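Local coordinates for pullulanase (PDB 2YOC), which hydrolyses alpha-1,6-glucosidic linkages in pullulan and related branched alpha-glucans, at residues 392-397 and 656-661; 214-219 and 230-235; 891-896 and 929-934; 304-309 and 345-350. One frame throughout, in Å; residues are numbered along the deposited sequence.

Interaction 1: residues 392-397 and 656-661. With SO4 (sulfate ion), chain T.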
loop_
_atom_site.group_PDB
_atom_site.type_symbol
_atom_site.label_atom_id
_atom_site.label_comp_id
_atom_site.label_asym_id
_atom_site.label_seq_id
_atom_site.Cartn_x
_atom_site.Cartn_y
_atom_site.Cartn_z
ATOM N N ASP B 392 -13.046 58.546 16.810
ATOM C CA ASP B 392 -12.778 59.509 15.750
ATOM C C ASP B 392 -12.178 58.900 14.513
ATOM O O ASP B 392 -11.164 58.191 14.586
ATOM C CB ASP B 392 -11.932 60.683 16.250
ATOM C CG ASP B 392 -12.730 61.964 16.362
ATOM O OD1 ASP B 392 -13.844 61.927 16.968
ATOM O OD2 ASP B 392 -12.254 63.006 15.847
ATOM N N GLY B 393 -12.857 59.161 13.390
ATOM C CA GLY B 393 -12.456 58.687 12.071
ATOM C C GLY B 393 -12.636 57.198 11.887
ATOM O O GLY B 393 -11.839 56.560 11.187
ATOM N N TRP B 394 -13.694 56.634 12.522
ATOM C CA TRP B 394 -14.020 55.216 12.417
ATOM C C TRP B 394 -14.466 54.925 10.995
ATOM O O TRP B 394 -14.049 53.935 10.407
ATOM C CB TRP B 394 -15.143 54.846 13.383
ATOM C CG TRP B 394 -15.699 53.473 13.160
ATOM C CD1 TRP B 394 -16.821 53.142 12.456
ATOM C CD2 TRP B 394 -15.125 52.242 13.608
ATOM N NE1 TRP B 394 -16.990 51.779 12.456
ATOM C CE2 TRP B 394 -15.965 51.202 13.160
ATOM C CE3 TRP B 394 -13.981 51.916 14.355
ATOM C CZ2 TRP B 394 -15.717 49.870 13.457
ATOM C CZ3 TRP B 394 -13.737 50.593 14.652
ATOM C CH2 TRP B 394 -14.597 49.585 14.201
ATOM N N ASP B 395 -15.311 55.814 10.449
ATOM C CA ASP B 395 -15.870 55.696 9.119
ATOM C C ASP B 395 -14.813 55.548 8.020
ATOM O O ASP B 395 -15.062 54.857 7.022
ATOM C CB ASP B 395 -16.880 56.817 8.845
ATOM C CG ASP B 395 -17.963 56.907 9.905
ATOM O OD1 ASP B 395 -18.997 56.201 9.766
ATOM O OD2 ASP B 395 -17.753 57.636 10.905
ATOM N N ASN B 396 -13.606 56.102 8.239
ATOM C CA ASN B 396 -12.519 55.968 7.268
ATOM C C ASN B 396 -11.393 55.049 7.783
ATOM O O ASN B 396 -10.219 55.347 7.632
ATOM C CB ASN B 396 -12.032 57.343 6.771
ATOM C CG ASN B 396 -13.123 58.206 6.152
ATOM O OD1 ASN B 396 -13.830 57.801 5.216
ATOM N ND2 ASN B 396 -13.288 59.424 6.666
ATOM N N LEU B 397 -11.763 53.927 8.414
ATOM C CA LEU B 397 -10.807 52.931 8.877
ATOM C C LEU B 397 -10.724 51.816 7.838
ATOM O O LEU B 397 -11.748 51.242 7.449
ATOM C CB LEU B 397 -11.171 52.362 10.258
ATOM C CG LEU B 397 -10.200 51.311 10.798
ATOM C CD1 LEU B 397 -8.864 51.920 11.163
ATOM C CD2 LEU B 397 -10.797 50.539 11.942
ATOM N N ASP B 656 -20.543 46.902 10.996
ATOM C CA ASP B 656 -20.610 47.837 12.107
ATOM C C ASP B 656 -19.365 47.771 12.996
ATOM O O ASP B 656 -18.911 48.793 13.515
ATOM C CB ASP B 656 -21.935 47.684 12.843
ATOM C CG ASP B 656 -23.127 47.814 11.885
ATOM O OD1 ASP B 656 -23.197 48.831 11.142
ATOM O OD2 ASP B 656 -23.987 46.906 11.878
ATOM N N TYR B 657 -18.749 46.591 13.064
ATOM C CA TYR B 657 -17.542 46.389 13.868
ATOM C C TYR B 657 -16.239 46.313 13.105
ATOM O O TYR B 657 -15.165 46.387 13.719
ATOM C CB TYR B 657 -17.716 45.245 14.858
ATOM C CG TYR B 657 -18.708 45.638 15.923
ATOM C CD1 TYR B 657 -18.353 46.518 16.940
ATOM C CD2 TYR B 657 -20.028 45.203 15.868
ATOM C CE1 TYR B 657 -19.256 46.862 17.940
ATOM C CE2 TYR B 657 -20.947 45.566 16.847
ATOM C CZ TYR B 657 -20.553 46.385 17.891
ATOM O OH TYR B 657 -21.443 46.717 18.883
ATOM N N LYS B 658 -16.326 46.230 11.754
ATOM C CA LYS B 658 -15.165 46.229 10.873
ATOM C C LYS B 658 -14.176 45.109 11.212
ATOM O O LYS B 658 -12.975 45.346 11.408
ATOM C CB LYS B 658 -14.523 47.635 10.807
ATOM C CG LYS B 658 -15.385 48.628 10.036
ATOM C CD LYS B 658 -14.757 49.996 9.909
ATOM C CE LYS B 658 -15.660 50.827 9.037
ATOM N NZ LYS B 658 -15.013 52.068 8.559
ATOM N N ILE B 659 -14.719 43.878 11.303
ATOM C CA ILE B 659 -13.949 42.656 11.564
ATOM C C ILE B 659 -13.495 42.128 10.178
ATOM O O ILE B 659 -14.260 42.248 9.190
ATOM C CB ILE B 659 -14.826 41.668 12.381
ATOM C CG1 ILE B 659 -15.122 42.231 13.791
ATOM C CG2 ILE B 659 -14.243 40.264 12.446
ATOM C CD1 ILE B 659 -13.940 42.244 14.869
ATOM N N ASP B 660 -12.246 41.620 10.090
ATOM C CA ASP B 660 -11.699 41.167 8.809
ATOM C C ASP B 660 -11.863 39.695 8.509
ATOM O O ASP B 660 -11.830 39.307 7.336
ATOM C CB ASP B 660 -10.220 41.573 8.668
ATOM C CG ASP B 660 -9.968 43.032 8.976
ATOM O OD1 ASP B 660 -10.573 43.900 8.283
ATOM O OD2 ASP B 660 -9.227 43.310 9.953
ATOM N N GLY B 661 -11.994 38.887 9.561
ATOM C CA GLY B 661 -12.141 37.445 9.432
ATOM C C GLY B 661 -12.809 36.812 10.628
ATOM O O GLY B 661 -12.812 37.389 11.724
HETATM S S SO4 T . -13.271 59.910 20.571
HETATM O O1 SO4 T . -13.176 60.680 21.835
HETATM O O2 SO4 T . -14.491 60.336 19.845
HETATM O O3 SO4 T . -13.330 58.485 20.868
HETATM O O4 SO4 T . -12.079 60.131 19.742
#
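K658 and W394 join a helix-to-strand connection of the (beta/alpha)8 barrel to a type I beta turn, W394 to L397, in the chain leading up to the first barrel strand. K658 follows helix 640-655 with a left-handed backbone. Its side chain is extended beyond CG and runs across one face of the W394 indole, the two side chains passing in opposite directions. CD of K658 lies 3.5 Å above the W394 ring plane, offset toward the rim. NZ of K658 then makes a cation-pi contact, 4.6 Å from the centroid of the five-membered ring of W394. NZ of K658 also donates to O of W394 at 2.8 Å, tilted 23° from the carbonyl plane. A second, weak bond runs from NZ of K658 to O of D395 at 3.2 Å. CG of W394 is anti to the backbone N (chi1 170°), which keeps the indole beside its own carbonyl and lets one ammonium group serve both. At the indole edge, near its plane, CH2 of W394 is 3.3 Å from O of Y657. R573 of helix 567-582 also touches W394 and donates to O of D656. The carboxylate of D395 pairs with K390. D392 N bonds weakly to a sulfate ion, probably from the crystallisation liquor. The lysine charge is therefore met here by carbonyl oxygens and a pi face, which would probably suit the protonated form.

Interaction 2: residues 214-219 and 230-235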
loop_
_atom_site.group_PDB
_atom_site.type_symbol
_atom_site.label_atom_id
_atom_site.label_comp_id
_atom_site.label_asym_id
_atom_site.label_seq_id
_atom_site.Cartn_x
_atom_site.Cartn_y
_atom_site.Cartn_z
ATOM N N THR B 214 -48.727 7.115 4.667
ATOM C CA THR B 214 -48.205 7.662 3.410
ATOM C C THR B 214 -46.726 7.351 3.258
ATOM O O THR B 214 -46.133 6.682 4.108
ATOM C CB THR B 214 -48.565 9.157 3.226
ATOM O OG1 THR B 214 -48.374 9.503 1.849
ATOM C CG2 THR B 214 -47.779 10.098 4.164
ATOM N N THR B 215 -46.142 7.814 2.173
ATOM C CA THR B 215 -44.726 7.621 1.934
ATOM C C THR B 215 -43.957 8.928 2.051
ATOM O O THR B 215 -44.457 9.979 1.626
ATOM C CB THR B 215 -44.487 6.828 0.649
ATOM O OG1 THR B 215 -45.315 7.339 -0.390
ATOM C CG2 THR B 215 -44.775 5.338 0.826
ATOM N N VAL B 216 -42.735 8.856 2.650
ATOM C CA VAL B 216 -41.833 10.011 2.845
ATOM C C VAL B 216 -41.614 10.727 1.487
ATOM O O VAL B 216 -41.200 10.083 0.506
ATOM C CB VAL B 216 -40.484 9.595 3.505
ATOM C CG1 VAL B 216 -39.609 10.794 3.801
ATOM C CG2 VAL B 216 -40.704 8.798 4.785
ATOM N N SER B 217 -41.930 12.044 1.437
ATOM C CA SER B 217 -41.732 12.907 0.264
ATOM C C SER B 217 -40.253 13.011 -0.093
ATOM O O SER B 217 -39.386 12.985 0.794
ATOM C CB SER B 217 -42.245 14.314 0.551
ATOM O OG SER B 217 -41.893 15.212 -0.487
ATOM N N GLN B 218 -39.984 13.200 -1.396
ATOM C CA GLN B 218 -38.640 13.401 -1.945
ATOM C C GLN B 218 -38.025 14.619 -1.255
ATOM O O GLN B 218 -36.939 14.503 -0.694
ATOM C CB GLN B 218 -38.710 13.610 -3.464
ATOM C CG GLN B 218 -37.663 12.828 -4.234
ATOM C CD GLN B 218 -36.296 13.475 -4.202
ATOM O OE1 GLN B 218 -36.083 14.591 -4.708
ATOM N NE2 GLN B 218 -35.328 12.752 -3.646
ATOM N N GLN B 219 -38.791 15.737 -1.187
ATOM C CA GLN B 219 -38.421 16.978 -0.517
ATOM C C GLN B 219 -38.023 16.709 0.949
ATOM O O GLN B 219 -36.955 17.168 1.363
ATOM C CB GLN B 219 -39.548 18.035 -0.684
ATOM C CG GLN B 219 -39.651 19.160 0.394
ATOM C CD GLN B 219 -40.876 19.056 1.322
ATOM O OE1 GLN B 219 -42.046 18.966 0.884
ATOM N NE2 GLN B 219 -40.639 19.136 2.638
ATOM N N TYR B 230 -38.147 6.506 8.868
ATOM C CA TYR B 230 -39.313 6.665 9.755
ATOM C C TYR B 230 -40.658 6.562 9.006
ATOM O O TYR B 230 -40.775 7.048 7.865
ATOM C CB TYR B 230 -39.262 8.024 10.451
ATOM C CG TYR B 230 -38.282 8.158 11.595
ATOM C CD1 TYR B 230 -37.045 7.526 11.561
ATOM C CD2 TYR B 230 -38.557 8.989 12.671
ATOM C CE1 TYR B 230 -36.129 7.668 12.603
ATOM C CE2 TYR B 230 -37.667 9.114 13.734
ATOM C CZ TYR B 230 -36.440 8.467 13.689
ATOM O OH TYR B 230 -35.544 8.621 14.732
ATOM N N ALA B 231 -41.668 5.947 9.673
ATOM C CA ALA B 231 -43.021 5.748 9.158
ATOM C C ALA B 231 -43.732 7.084 8.925
ATOM O O ALA B 231 -43.911 7.864 9.876
ATOM C CB ALA B 231 -43.825 4.888 10.128
ATOM N N ALA B 232 -44.142 7.339 7.657
ATOM C CA ALA B 232 -44.835 8.571 7.248
ATOM C C ALA B 232 -46.357 8.495 7.381
ATOM O O ALA B 232 -46.954 7.471 7.043
ATOM C CB ALA B 232 -44.452 8.956 5.820
ATOM N N PHE B 233 -46.974 9.599 7.867
ATOM C CA PHE B 233 -48.425 9.746 8.029
ATOM C C PHE B 233 -48.915 11.080 7.479
ATOM O O PHE B 233 -48.354 12.126 7.811
ATOM C CB PHE B 233 -48.856 9.604 9.500
ATOM C CG PHE B 233 -48.425 8.300 10.120
ATOM C CD1 PHE B 233 -47.189 8.184 10.742
ATOM C CD2 PHE B 233 -49.241 7.178 10.061
ATOM C CE1 PHE B 233 -46.788 6.970 11.311
ATOM C CE2 PHE B 233 -48.834 5.974 10.632
ATOM C CZ PHE B 233 -47.608 5.879 11.244
ATOM N N LYS B 234 -49.969 11.028 6.646
ATOM C CA LYS B 234 -50.612 12.191 6.020
ATOM C C LYS B 234 -51.631 12.777 6.984
ATOM O O LYS B 234 -52.415 12.026 7.568
ATOM C CB LYS B 234 -51.293 11.777 4.703
ATOM C CG LYS B 234 -51.611 12.931 3.769
ATOM C CD LYS B 234 -52.486 12.503 2.601
ATOM C CE LYS B 234 -52.662 13.548 1.509
ATOM N NZ LYS B 234 -51.462 13.710 0.632
ATOM N N LEU B 235 -51.606 14.113 7.177
ATOM C CA LEU B 235 -52.551 14.826 8.057
ATOM C C LEU B 235 -53.802 15.104 7.238
ATOM O O LEU B 235 -53.672 15.221 6.018
ATOM C CB LEU B 235 -51.964 16.178 8.513
ATOM C CG LEU B 235 -51.306 16.229 9.884
ATOM C CD1 LEU B 235 -49.832 15.819 9.804
ATOM C CD2 LEU B 235 -51.395 17.621 10.478
#
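T214 meets A232 and K234 at the edge of the mixed sheet of the pullulanase N2 region. Strand 212-214 is outermost within the chain, beside strand 232-234. From T214, CB lies 4.1 Å from CB of K234. The methyl CG2 does most of the touching. It sits between the backbone N and the carbonyl carbon, while OG1 is anti to N (chi1 -163°), and this turns the methyl onto the neighbouring strand. There CG2 of T214 packs 3.4 Å from N of K234. CG2 of T214 also reaches CB of A232 at 3.9 Å. A backbone bond, T214 N to A232 O at 3.0 Å, backs this contact, and the backbone pairing of K234 with T212 continues it. Further along, V216 leans back, with CG2 3.9 Å from CB of A232. L176 of strand 174-176 touches both V216 and A232, so a small apolar cluster forms there. S217 then takes the N-cap position of helix 218-223. CG2 of V216 also lies 3.5 Å from O of Y230.

Interaction 3: residues 891-896 and 929-934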
loop_
_atom_site.group_PDB
_atom_site.type_symbol
_atom_site.label_atom_id
_atom_site.label_comp_id
_atom_site.label_asym_id
_atom_site.label_seq_id
_atom_site.Cartn_x
_atom_site.Cartn_y
_atom_site.Cartn_z
ATOM N N TYR B 891 4.455 40.289 30.351
ATOM C CA TYR B 891 5.005 41.208 29.355
ATOM C C TYR B 891 6.222 42.024 29.837
ATOM O O TYR B 891 6.835 42.748 29.044
ATOM C CB TYR B 891 3.917 42.027 28.613
ATOM C CG TYR B 891 3.157 41.213 27.579
ATOM C CD1 TYR B 891 3.725 40.909 26.341
ATOM C CD2 TYR B 891 1.873 40.742 27.841
ATOM C CE1 TYR B 891 3.052 40.118 25.410
ATOM C CE2 TYR B 891 1.180 39.965 26.911
ATOM C CZ TYR B 891 1.777 39.644 25.698
ATOM O OH TYR B 891 1.106 38.867 24.774
ATOM N N SER B 892 6.611 41.844 31.126
ATOM C CA SER B 892 7.797 42.476 31.723
ATOM C C SER B 892 9.022 41.535 31.595
ATOM O O SER B 892 10.112 41.860 32.067
ATOM C CB SER B 892 7.538 42.850 33.180
ATOM O OG SER B 892 7.915 41.819 34.083
ATOM N N LEU B 893 8.810 40.367 30.951
ATOM C CA LEU B 893 9.770 39.295 30.638
ATOM C C LEU B 893 10.684 38.850 31.777
ATOM O O LEU B 893 11.901 38.984 31.681
ATOM C CB LEU B 893 10.599 39.568 29.355
ATOM C CG LEU B 893 9.974 40.276 28.152
ATOM C CD1 LEU B 893 10.912 40.156 26.948
ATOM C CD2 LEU B 893 8.593 39.714 27.808
ATOM N N GLN B 894 10.111 38.320 32.841
ATOM C CA GLN B 894 10.909 37.820 33.955
ATOM C C GLN B 894 10.886 36.308 33.929
ATOM O O GLN B 894 11.868 35.676 34.321
ATOM C CB GLN B 894 10.395 38.362 35.303
ATOM C CG GLN B 894 10.548 39.878 35.471
ATOM C CD GLN B 894 11.969 40.349 35.247
ATOM O OE1 GLN B 894 12.248 41.114 34.314
ATOM N NE2 GLN B 894 12.905 39.860 36.067
ATOM N N ASP B 895 9.760 35.736 33.446
ATOM C CA ASP B 895 9.493 34.297 33.342
ATOM C C ASP B 895 8.302 33.957 32.417
ATOM O O ASP B 895 7.424 34.789 32.169
ATOM C CB ASP B 895 9.254 33.686 34.743
ATOM C CG ASP B 895 7.932 34.088 35.361
ATOM O OD1 ASP B 895 7.730 35.304 35.591
ATOM O OD2 ASP B 895 7.096 33.189 35.601
ATOM N N ASN B 896 8.259 32.692 31.992
ATOM C CA ASN B 896 7.258 32.110 31.112
ATOM C C ASN B 896 6.085 31.489 31.895
ATOM O O ASN B 896 5.265 30.782 31.288
ATOM C CB ASN B 896 7.924 31.052 30.220
ATOM C CG ASN B 896 8.360 29.789 30.942
ATOM O OD1 ASN B 896 8.632 29.776 32.160
ATOM N ND2 ASN B 896 8.466 28.702 30.189
ATOM N N GLU B 929 16.282 34.303 28.145
ATOM C CA GLU B 929 15.695 33.260 27.317
ATOM C C GLU B 929 14.485 33.791 26.546
ATOM O O GLU B 929 14.372 33.554 25.332
ATOM C CB GLU B 929 15.345 32.017 28.156
ATOM C CG GLU B 929 16.552 31.299 28.776
ATOM C CD GLU B 929 17.310 31.980 29.909
ATOM O OE1 GLU B 929 16.744 32.118 31.017
ATOM O OE2 GLU B 929 18.483 32.357 29.696
ATOM N N LEU B 930 13.612 34.560 27.235
ATOM C CA LEU B 930 12.428 35.167 26.615
ATOM C C LEU B 930 12.866 36.122 25.507
ATOM O O LEU B 930 12.322 36.044 24.404
ATOM C CB LEU B 930 11.511 35.848 27.662
ATOM C CG LEU B 930 11.197 35.008 28.907
ATOM C CD1 LEU B 930 10.433 35.791 29.901
ATOM C CD2 LEU B 930 10.428 33.733 28.569
ATOM N N LYS B 931 13.917 36.932 25.759
ATOM C CA LYS B 931 14.458 37.846 24.762
ATOM C C LYS B 931 15.057 37.081 23.552
ATOM O O LYS B 931 14.860 37.492 22.408
ATOM C CB LYS B 931 15.463 38.818 25.398
ATOM C CG LYS B 931 14.809 40.061 26.009
ATOM C CD LYS B 931 15.842 41.031 26.614
ATOM C CE LYS B 931 15.201 42.218 27.308
ATOM N NZ LYS B 931 16.180 43.300 27.622
ATOM N N GLN B 932 15.740 35.953 23.816
ATOM C CA GLN B 932 16.321 35.057 22.804
ATOM C C GLN B 932 15.168 34.508 21.903
ATOM O O GLN B 932 15.251 34.604 20.672
ATOM C CB GLN B 932 17.073 33.904 23.518
ATOM C CG GLN B 932 17.902 32.977 22.638
ATOM C CD GLN B 932 18.628 31.921 23.456
ATOM O OE1 GLN B 932 18.391 30.707 23.317
ATOM N NE2 GLN B 932 19.552 32.344 24.321
HETATM N N MSE B 933 14.082 33.981 22.532
HETATM C CA MSE B 933 12.920 33.465 21.810
HETATM C C MSE B 933 12.205 34.557 21.000
HETATM O O MSE B 933 11.841 34.290 19.855
HETATM C CB MSE B 933 11.948 32.727 22.754
HETATM C CG MSE B 933 10.836 31.972 22.035
HETATM SE SE MSE B 933 11.506 30.599 20.833
HETATM C CE MSE B 933 10.607 31.190 19.197
ATOM N N THR B 934 12.009 35.773 21.568
ATOM C CA THR B 934 11.346 36.872 20.840
ATOM C C THR B 934 12.147 37.181 19.571
ATOM O O THR B 934 11.563 37.255 18.493
ATOM C CB THR B 934 11.139 38.119 21.720
ATOM O OG1 THR B 934 10.666 37.723 23.005
ATOM C CG2 THR B 934 10.152 39.079 21.138
#
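L930 and L893 both hold CG anti to the carbonyl carbon, beside the backbone N (chi1 -48° in L930). This sends the L930 branches to the loop, while L893 meets L930 with CB and reaches K931 with CD1. The tip of L930 is extended at chi2 (174°), which pushes CD1 into the bend of the facing loop. CD1 of L930 lies 3.8 Å from CB of L893. It also meets backbone: C of L893 is 3.6 Å from CD1 of L930, and N of D895 is equally near. The other branch, CD2 of L930, touches CB of N896 at 4.0 Å. L893 has a left-handed backbone, which helps to curl the loop round this leucine. The contact sets the loop after helix 883-886, beyond the last barrel strand, on helix 927-945, which leads toward the C-terminal beta domain. The helix also packs on helix 840-855, in part through selenomethionine M933. No hydrogen bond crosses between the segments. Polar bonds shape the loop itself: the D895 carboxylate accepts from N of N897 and pairs with R888, and N896 bonds to O of L870 and N of Y898. L893 and K931 cross at about a right angle, CD1 of L893 lying 4.0 Å from CG of K931.

Interaction 4: residues 304-309 and 345-350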
loop_
_atom_site.group_PDB
_atom_site.type_symbol
_atom_site.label_atom_id
_atom_site.label_comp_id
_atom_site.label_asym_id
_atom_site.label_seq_id
_atom_site.Cartn_x
_atom_site.Cartn_y
_atom_site.Cartn_z
ATOM N N GLN B 304 -48.379 32.341 21.676
ATOM C CA GLN B 304 -49.789 32.658 21.799
ATOM C C GLN B 304 -49.969 34.164 21.890
ATOM O O GLN B 304 -50.939 34.694 21.361
ATOM C CB GLN B 304 -50.375 31.936 23.006
ATOM C CG GLN B 304 -50.818 30.536 22.643
ATOM C CD GLN B 304 -51.289 29.753 23.828
ATOM O OE1 GLN B 304 -51.964 30.271 24.741
ATOM N NE2 GLN B 304 -50.994 28.461 23.797
ATOM N N GLN B 305 -48.993 34.842 22.523
ATOM C CA GLN B 305 -48.910 36.298 22.680
ATOM C C GLN B 305 -47.443 36.766 22.852
ATOM O O GLN B 305 -46.625 36.043 23.430
ATOM C CB GLN B 305 -49.787 36.798 23.838
ATOM C CG GLN B 305 -50.101 38.296 23.777
ATOM C CD GLN B 305 -50.750 38.743 22.480
ATOM O OE1 GLN B 305 -51.747 38.155 22.007
ATOM N NE2 GLN B 305 -50.181 39.794 21.877
ATOM N N VAL B 306 -47.123 37.957 22.305
ATOM C CA VAL B 306 -45.842 38.650 22.431
ATOM C C VAL B 306 -46.147 40.134 22.630
ATOM O O VAL B 306 -46.954 40.681 21.880
ATOM C CB VAL B 306 -44.866 38.447 21.235
ATOM C CG1 VAL B 306 -43.468 38.977 21.575
ATOM C CG2 VAL B 306 -44.790 36.994 20.796
ATOM N N ASP B 307 -45.496 40.775 23.628
ATOM C CA ASP B 307 -45.613 42.218 23.940
ATOM C C ASP B 307 -44.202 42.818 24.094
ATOM O O ASP B 307 -43.314 42.139 24.620
ATOM C CB ASP B 307 -46.357 42.460 25.280
ATOM C CG ASP B 307 -47.820 42.046 25.401
ATOM O OD1 ASP B 307 -48.378 41.514 24.414
ATOM O OD2 ASP B 307 -48.405 42.238 26.496
ATOM N N VAL B 308 -43.989 44.077 23.678
ATOM C CA VAL B 308 -42.705 44.732 23.917
ATOM C C VAL B 308 -42.899 45.401 25.266
ATOM O O VAL B 308 -43.903 46.087 25.466
ATOM C CB VAL B 308 -42.274 45.789 22.866
ATOM C CG1 VAL B 308 -40.785 46.122 23.006
ATOM C CG2 VAL B 308 -42.590 45.352 21.446
ATOM N N VAL B 309 -41.974 45.186 26.192
ATOM C CA VAL B 309 -42.038 45.828 27.510
ATOM C C VAL B 309 -40.905 46.815 27.460
ATOM O O VAL B 309 -39.779 46.405 27.177
ATOM C CB VAL B 309 -41.880 44.831 28.697
ATOM C CG1 VAL B 309 -42.100 45.526 30.033
ATOM C CG2 VAL B 309 -42.822 43.645 28.550
ATOM N N TYR B 345 -35.544 47.059 26.994
ATOM C CA TYR B 345 -36.714 46.269 26.649
ATOM C C TYR B 345 -36.457 44.794 26.756
ATOM O O TYR B 345 -35.303 44.327 26.724
ATOM C CB TYR B 345 -37.216 46.615 25.214
ATOM C CG TYR B 345 -36.351 46.074 24.100
ATOM C CD1 TYR B 345 -35.148 46.684 23.770
ATOM C CD2 TYR B 345 -36.751 44.964 23.351
ATOM C CE1 TYR B 345 -34.348 46.193 22.741
ATOM C CE2 TYR B 345 -35.950 44.447 22.333
ATOM C CZ TYR B 345 -34.743 45.058 22.038
ATOM O OH TYR B 345 -33.929 44.547 21.050
ATOM N N ARG B 346 -37.564 44.058 26.805
ATOM C CA ARG B 346 -37.633 42.611 26.777
ATOM C C ARG B 346 -38.972 42.284 26.132
ATOM O O ARG B 346 -39.874 43.125 26.135
ATOM C CB ARG B 346 -37.587 42.043 28.199
ATOM C CG ARG B 346 -36.239 42.185 28.881
ATOM C CD ARG B 346 -36.118 41.272 30.056
ATOM N NE ARG B 346 -37.066 41.616 31.111
ATOM C CZ ARG B 346 -36.735 41.763 32.384
ATOM N NH1 ARG B 346 -35.474 41.618 32.770
ATOM N NH2 ARG B 346 -37.664 42.042 33.286
ATOM N N TYR B 347 -39.102 41.086 25.577
ATOM C CA TYR B 347 -40.352 40.618 24.989
ATOM C C TYR B 347 -41.025 39.772 26.018
ATOM O O TYR B 347 -40.395 38.861 26.546
ATOM C CB TYR B 347 -40.109 39.763 23.724
ATOM C CG TYR B 347 -39.468 40.533 22.598
ATOM C CD1 TYR B 347 -40.088 41.651 22.053
ATOM C CD2 TYR B 347 -38.213 40.175 22.109
ATOM C CE1 TYR B 347 -39.485 42.389 21.043
ATOM C CE2 TYR B 347 -37.602 40.904 21.089
ATOM C CZ TYR B 347 -38.253 41.999 20.547
ATOM O OH TYR B 347 -37.687 42.728 19.536
ATOM N N ALA B 348 -42.293 40.075 26.329
ATOM C CA ALA B 348 -43.072 39.282 27.270
ATOM C C ALA B 348 -43.793 38.208 26.453
ATOM O O ALA B 348 -44.694 38.516 25.651
ATOM C CB ALA B 348 -44.061 40.151 27.998
HETATM N N MSE B 349 -43.318 36.948 26.593
HETATM C CA MSE B 349 -43.825 35.799 25.864
HETATM C C MSE B 349 -44.975 35.103 26.578
HETATM O O MSE B 349 -45.061 35.101 27.811
HETATM C CB MSE B 349 -42.717 34.764 25.711
HETATM C CG MSE B 349 -41.416 35.302 25.148
HETATM SE SE MSE B 349 -41.559 35.877 23.305
HETATM C CE MSE B 349 -42.284 34.181 22.496
ATOM N N THR B 350 -45.832 34.466 25.775
ATOM C CA THR B 350 -46.902 33.563 26.176
ATOM C C THR B 350 -46.750 32.446 25.152
ATOM O O THR B 350 -47.146 32.617 23.991
ATOM C CB THR B 350 -48.254 34.212 26.184
ATOM O OG1 THR B 350 -48.221 35.269 27.137
ATOM C CG2 THR B 350 -49.324 33.237 26.549
#
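V306 and M349 lie side by side on one face of the sheet, their side chains pointing the same way. CG1 of V306 is 4.0 Å from SE of M349, a selenomethionine. The chain of M349 bends at chi2 and chi3, which brings its CE to 4.1 Å from CG2 of V306. On the same face Y347 slants across V306, and CB of Y347 meets CG1 of V306. The next valine comes at the ring edge: CG2 of V308 lies near the Y347 plane, 4.3 Å from CE1 of Y347. Y345 approaches one face of the Y347 ring, its CD2 offset toward the rim. The hydroxyls of both tyrosines bond to D366, and F296 and V298 of strand 293-299 help to pack this face. Strands 305-311 and 344-353 are antiparallel neighbours in the beta domain of the CBM48 family, consistent with its immunoglobulin-like sandwich. Q305 with T350, D307 with A348 and V309 with R346 are hydrogen-bonded pairs. The pairs V306 with M349 and V308 with Y347 are non-hydrogen-bonded. On the opposite face CG2 of V309 is 3.7 Å from CB of A348, and CB of Q305 is 3.8 Å from CB of T350. R346 also points to that face, where its guanidinium forms a salt bridge with E363. At one end Q304 and Q305 both face T350 in a classic beta bulge. O of T350 takes both amides, Q304 N at 2.6 Å and, in the carbonyl plane, Q305 N at 3.2 Å.

The four contacts follow one another along the chain without touching. Interactions 2 and 4 are both antiparallel strand contacts, but in different sheets, their nearest atoms about 17 Å apart. Interaction 4 has regular backbone bonding and a buried apolar face. Interaction 2 is at a sheet edge, with a single cross-segment bond and methyl packing. Interaction 1 joins a barrel connection to the chain before the barrel; interaction 3 sets the loop after the last barrel strand on a helix further on. Interaction 1 relies on a lysine meeting carbonyls and an indole face. Interaction 3 is apolar, a leucine filling a loop bend. All four are partly buried, and no other subunit touches them.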